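Local coordinates for Peptide/nickel transport system substrate-binding protein (Listeria monocytogenes serotype 1/2a, PDB 5KZT) that probably delivers captured peptides to a membrane transporter, as an extracellular solute-binding protein of the OppA type, and is seen here with a peptide bound, at residues D329-S340 against D470-E481. Residues are numbered along the deposited sequence; the frame is centred on the assembly and turned at random.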
loop_
_atom_site.group_PDB
_atom_site.type_symbol
_atom_site.label_atom_id
_atom_site.label_comp_id
_atom_site.label_asym_id
_atom_site.label_seq_id
_atom_site.Cartn_x
_atom_site.Cartn_y
_atom_site.Cartn_z
ATOM N N ASP A 329 18.629 -2.721 -12.243
ATOM C CA ASP A 329 19.510 -3.882 -12.208
ATOM C C ASP A 329 20.802 -3.507 -11.471
ATOM O O ASP A 329 21.432 -2.514 -11.816
ATOM C CB ASP A 329 19.772 -4.299 -13.669
ATOM C CG ASP A 329 20.577 -5.590 -13.819
ATOM O OD1 ASP A 329 21.385 -5.924 -12.946
ATOM O OD2 ASP A 329 20.424 -6.264 -14.858
ATOM N N PRO A 330 21.205 -4.306 -10.449
ATOM C CA PRO A 330 22.441 -3.966 -9.733
ATOM C C PRO A 330 23.671 -4.070 -10.627
ATOM O O PRO A 330 24.667 -3.425 -10.354
ATOM C CB PRO A 330 22.480 -4.980 -8.569
ATOM C CG PRO A 330 21.685 -6.123 -9.071
ATOM C CD PRO A 330 20.573 -5.499 -9.875
ATOM N N GLY A 331 23.595 -4.865 -11.692
ATOM C CA GLY A 331 24.705 -5.040 -12.618
ATOM C C GLY A 331 24.948 -3.867 -13.525
ATOM O O GLY A 331 26.057 -3.301 -13.545
ATOM N N ASN A 332 23.941 -3.520 -14.315
ATOM C CA ASN A 332 24.110 -2.478 -15.339
ATOM C C ASN A 332 23.184 -1.266 -15.200
ATOM O O ASN A 332 23.142 -0.441 -16.104
ATOM C CB ASN A 332 23.961 -3.090 -16.735
ATOM C CG ASN A 332 22.547 -3.579 -17.037
ATOM O OD1 ASN A 332 21.628 -3.511 -16.212
ATOM N ND2 ASN A 332 22.373 -4.087 -18.249
ATOM N N LYS A 333 22.424 -1.191 -14.104
ATOM C CA LYS A 333 21.581 -0.051 -13.789
ATOM C C LYS A 333 20.355 0.160 -14.700
ATOM O O LYS A 333 19.699 1.203 -14.606
ATOM C CB LYS A 333 22.411 1.237 -13.688
ATOM C CG LYS A 333 23.539 1.152 -12.690
ATOM C CD LYS A 333 24.348 2.434 -12.707
ATOM C CE LYS A 333 24.864 2.788 -11.313
ATOM N NZ LYS A 333 25.769 3.959 -11.441
ATOM N N GLU A 334 20.015 -0.841 -15.519
ATOM C CA GLU A 334 18.844 -0.747 -16.397
ATOM C C GLU A 334 17.562 -1.052 -15.645
ATOM O O GLU A 334 17.533 -1.891 -14.744
ATOM C CB GLU A 334 18.978 -1.678 -17.606
ATOM C CG GLU A 334 20.082 -1.306 -18.572
ATOM C CD GLU A 334 19.808 -0.040 -19.375
ATOM O OE1 GLU A 334 18.733 0.578 -19.271
ATOM O OE2 GLU A 334 20.707 0.347 -20.114
ATOM N N ASP A 335 16.490 -0.357 -16.029
ATOM C CA ASP A 335 15.162 -0.514 -15.428
ATOM C C ASP A 335 14.650 -1.945 -15.544
ATOM O O ASP A 335 14.678 -2.532 -16.642
ATOM C CB ASP A 335 14.160 0.411 -16.122
ATOM C CG ASP A 335 12.906 0.638 -15.314
ATOM O OD1 ASP A 335 12.340 -0.315 -14.731
ATOM O OD2 ASP A 335 12.468 1.816 -15.265
ATOM N N TYR A 336 14.179 -2.484 -14.419
ATOM C CA TYR A 336 13.496 -3.796 -14.385
ATOM C C TYR A 336 12.504 -3.963 -15.531
ATOM O O TYR A 336 12.519 -4.993 -16.209
ATOM C CB TYR A 336 12.735 -3.947 -13.062
ATOM C CG TYR A 336 11.989 -5.258 -12.900
ATOM C CD1 TYR A 336 10.706 -5.423 -13.428
ATOM C CD2 TYR A 336 12.553 -6.328 -12.195
ATOM C CE1 TYR A 336 10.010 -6.611 -13.275
ATOM C CE2 TYR A 336 11.852 -7.518 -12.028
ATOM C CZ TYR A 336 10.588 -7.656 -12.567
ATOM O OH TYR A 336 9.882 -8.842 -12.423
ATOM N N THR A 337 11.658 -2.945 -15.757
ATOM C CA THR A 337 10.619 -3.035 -16.805
ATOM C C THR A 337 11.156 -3.154 -18.230
ATOM O O THR A 337 10.542 -3.828 -19.056
ATOM C CB THR A 337 9.616 -1.856 -16.772
ATOM O OG1 THR A 337 10.302 -0.616 -16.919
ATOM C CG2 THR A 337 8.863 -1.853 -15.516
ATOM N N LYS A 338 12.287 -2.513 -18.519
ATOM C CA LYS A 338 12.952 -2.662 -19.828
ATOM C C LYS A 338 13.482 -4.109 -20.019
ATOM O O LYS A 338 13.332 -4.702 -21.094
ATOM C CB LYS A 338 14.070 -1.609 -19.965
ATOM C CG LYS A 338 14.871 -1.632 -21.258
ATOM C CD LYS A 338 16.135 -0.768 -21.173
ATOM C CE LYS A 338 16.931 -0.772 -22.478
ATOM N NZ LYS A 338 17.400 -2.134 -22.852
ATOM N N GLU A 339 14.067 -4.679 -18.970
ATOM C CA GLU A 339 14.559 -6.072 -19.007
ATOM C C GLU A 339 13.422 -7.086 -19.078
ATOM O O GLU A 339 13.548 -8.099 -19.744
ATOM C CB GLU A 339 15.467 -6.376 -17.806
ATOM C CG GLU A 339 16.681 -5.464 -17.741
ATOM C CD GLU A 339 17.627 -5.792 -16.617
ATOM O OE1 GLU A 339 17.195 -6.341 -15.581
ATOM O OE2 GLU A 339 18.811 -5.483 -16.775
ATOM N N SER A 340 12.321 -6.820 -18.380
ATOM C CA SER A 340 11.158 -7.708 -18.404
ATOM C C SER A 340 10.403 -7.660 -19.731
ATOM O O SER A 340 9.808 -8.660 -20.146
ATOM C CB SER A 340 10.192 -7.344 -17.283
ATOM O OG SER A 340 9.269 -8.392 -17.059
ATOM N N ASP A 470 22.892 -12.580 -5.902
ATOM C CA ASP A 470 22.401 -11.208 -5.823
ATOM C C ASP A 470 22.087 -10.612 -7.197
ATOM O O ASP A 470 20.991 -10.106 -7.417
ATOM C CB ASP A 470 23.404 -10.327 -5.092
ATOM C CG ASP A 470 22.754 -9.082 -4.511
ATOM O OD1 ASP A 470 22.349 -8.192 -5.294
ATOM O OD2 ASP A 470 22.636 -9.001 -3.262
ATOM N N GLN A 471 23.052 -10.679 -8.116
ATOM C CA GLN A 471 22.731 -10.569 -9.538
ATOM C C GLN A 471 21.796 -11.722 -9.939
ATOM O O GLN A 471 20.840 -11.509 -10.671
ATOM C CB GLN A 471 23.991 -10.605 -10.415
ATOM C CG GLN A 471 23.734 -10.298 -11.893
ATOM C CD GLN A 471 23.256 -8.865 -12.102
ATOM O OE1 GLN A 471 23.962 -7.932 -11.760
ATOM N NE2 GLN A 471 22.054 -8.692 -12.642
ATOM N N LYS A 472 22.104 -12.947 -9.489
ATOM C CA LYS A 472 21.217 -14.100 -9.732
ATOM C C LYS A 472 19.800 -13.879 -9.200
ATOM O O LYS A 472 18.839 -14.231 -9.869
ATOM C CB LYS A 472 21.795 -15.407 -9.161
ATOM C CG LYS A 472 22.936 -15.972 -9.993
ATOM C CD LYS A 472 23.038 -17.487 -9.868
ATOM C CE LYS A 472 24.206 -18.049 -10.669
ATOM N NZ LYS A 472 25.526 -17.571 -10.154
ATOM N N ARG A 473 19.677 -13.294 -8.004
ATOM C CA ARG A 473 18.362 -12.968 -7.432
ATOM C C ARG A 473 17.620 -12.017 -8.356
ATOM O O ARG A 473 16.463 -12.255 -8.701
ATOM C CB ARG A 473 18.509 -12.346 -6.040
ATOM C CG ARG A 473 17.205 -11.867 -5.416
ATOM C CD ARG A 473 17.335 -11.577 -3.931
ATOM N NE ARG A 473 16.139 -10.905 -3.414
ATOM C CZ ARG A 473 15.883 -9.589 -3.505
ATOM N NH1 ARG A 473 16.744 -8.748 -4.087
ATOM N NH2 ARG A 473 14.746 -9.107 -3.005
ATOM N N TRP A 474 18.303 -10.950 -8.763
ATOM C CA TRP A 474 17.697 -9.963 -9.663
ATOM C C TRP A 474 17.217 -10.624 -10.959
ATOM O O TRP A 474 16.049 -10.476 -11.334
ATOM C CB TRP A 474 18.683 -8.830 -9.976
ATOM C CG TRP A 474 18.139 -7.879 -10.985
ATOM C CD1 TRP A 474 18.293 -7.937 -12.346
ATOM C CD2 TRP A 474 17.324 -6.749 -10.718
ATOM N NE1 TRP A 474 17.610 -6.894 -12.943
ATOM C CE2 TRP A 474 17.007 -6.152 -11.962
ATOM C CE3 TRP A 474 16.829 -6.174 -9.544
ATOM C CZ2 TRP A 474 16.241 -4.981 -12.060
ATOM C CZ3 TRP A 474 16.043 -5.022 -9.640
ATOM C CH2 TRP A 474 15.760 -4.437 -10.892
ATOM N N ASP A 475 18.103 -11.371 -11.620
ATOM C CA ASP A 475 17.756 -12.008 -12.906
ATOM C C ASP A 475 16.514 -12.904 -12.794
ATOM O O ASP A 475 15.654 -12.905 -13.677
ATOM C CB ASP A 475 18.937 -12.806 -13.498
ATOM C CG ASP A 475 20.147 -11.927 -13.836
ATOM O OD1 ASP A 475 20.002 -10.692 -13.886
ATOM O OD2 ASP A 475 21.247 -12.477 -14.031
ATOM N N GLU A 476 16.422 -13.639 -11.691
ATOM C CA GLU A 476 15.280 -14.504 -11.443
ATOM C C GLU A 476 14.002 -13.710 -11.224
ATOM O O GLU A 476 12.972 -14.069 -11.779
ATOM C CB GLU A 476 15.564 -15.442 -10.270
ATOM C CG GLU A 476 16.681 -16.440 -10.562
ATOM C CD GLU A 476 16.288 -17.513 -11.572
ATOM O OE1 GLU A 476 15.527 -18.432 -11.199
ATOM O OE2 GLU A 476 16.764 -17.459 -12.736
ATOM N N MET A 477 14.080 -12.608 -10.474
ATOM C CA MET A 477 12.917 -11.723 -10.303
ATOM C C MET A 477 12.388 -11.193 -11.637
ATOM O O MET A 477 11.185 -11.077 -11.819
ATOM C CB MET A 477 13.234 -10.568 -9.332
ATOM C CG MET A 477 13.310 -11.022 -7.873
ATOM S SD MET A 477 13.360 -9.717 -6.634
ATOM C CE MET A 477 14.855 -8.864 -7.126
ATOM N N VAL A 478 13.288 -10.881 -12.576
ATOM C CA VAL A 478 12.884 -10.454 -13.927
ATOM C C VAL A 478 12.062 -11.571 -14.572
ATOM O O VAL A 478 10.956 -11.341 -15.081
ATOM C CB VAL A 478 14.116 -10.074 -14.785
ATOM C CG1 VAL A 478 13.730 -9.812 -16.242
ATOM C CG2 VAL A 478 14.817 -8.856 -14.173
ATOM N N LYS A 479 12.585 -12.790 -14.508
ATOM C CA LYS A 479 11.907 -13.939 -15.091
ATOM C C LYS A 479 10.531 -14.197 -14.481
ATOM O O LYS A 479 9.610 -14.630 -15.178
ATOM C CB LYS A 479 12.767 -15.199 -14.952
ATOM C CG LYS A 479 14.039 -15.173 -15.765
ATOM C CD LYS A 479 14.841 -16.445 -15.518
ATOM C CE LYS A 479 16.115 -16.462 -16.319
ATOM N NZ LYS A 479 15.840 -16.292 -17.775
ATOM N N ALA A 480 10.404 -13.934 -13.181
ATOM C CA ALA A 480 9.164 -14.193 -12.466
ATOM C C ALA A 480 7.977 -13.464 -13.068
ATOM O O ALA A 480 6.878 -14.007 -13.086
ATOM C CB ALA A 480 9.303 -13.814 -11.002
ATOM N N GLU A 481 8.189 -12.237 -13.553
ATOM C CA GLU A 481 7.081 -11.446 -14.072
ATOM C C GLU A 481 6.480 -12.073 -15.333
ATOM O O GLU A 481 5.262 -12.007 -15.556
ATOM C CB GLU A 481 7.483 -9.982 -14.313
ATOM C CG GLU A 481 6.260 -9.082 -14.501
ATOM C CD GLU A 481 6.593 -7.602 -14.602
ATOM O OE1 GLU A 481 5.964 -6.811 -13.887
ATOM O OE2 GLU A 481 7.468 -7.228 -15.402
HETATM O O HOH W 1 9.968 -10.975 -17.561
#
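Trp474 reaches out of helix 471-487 and is clasped between the turn at Asp329-Pro330 and Tyr336. On one face lie Asp329 CA, 3.7 Å from the centroid of the six-membered ring of Trp474, and Pro330 CD over the five-membered ring, both CH-pi contacts; a proline suits this place because its CD, slightly polarised by the amide nitrogen, is held over the pi face by ring closure. The opposite face receives the edge of Tyr336 in an offset edge-to-face pair, planes at 86°. At the indole rim, Trp474 NE1 donates in the ring plane to the syn lone pair of Glu339 OE1 (2.7 Å, 170°), which satisfies the buried N-H and fixes the ring's rotation.

Tyr336, its CG anti to the backbone N and thereby carried across to the long helix, lies as a knob among Trp474, Met477, Val478 and Glu481. Tyr336 OH donates to Met477 O at 2.7 Å, from above the carbonyl plane, while Val478 CG2 packs 3.9 Å from Tyr336 CE2. Beside it, Ser340 OG gives a short bond to the anti lone pair of Glu481 OE2 (2.7 Å), an oxygen that also accepts from Asn320.

Toward the start of the helix the contact thins out and turns polar. Bent at its second torsion, Gln471 brings NE2 to Asp329 OD1 (2.9 Å); its amide has a second N-H for Asp475 OD1. Gly331 N closes an Asx turn on Asp329 OD1 from the other face of the carboxylate, and Gly331, lacking a side chain, lets Gln471 OE1 approach its CA where a CB would clash. At the contact's other end, beside partly exposed Ser340, a water bridges Ser340 OG and Val478 O.

Together these contacts join a loop and short helix, N-capped by Asp335, to a longer helix crossed at -62°, with Tyr336 packed knob-into-hole, within the periplasmic-binding-protein fold of the bacterial solute-binding protein 5 family.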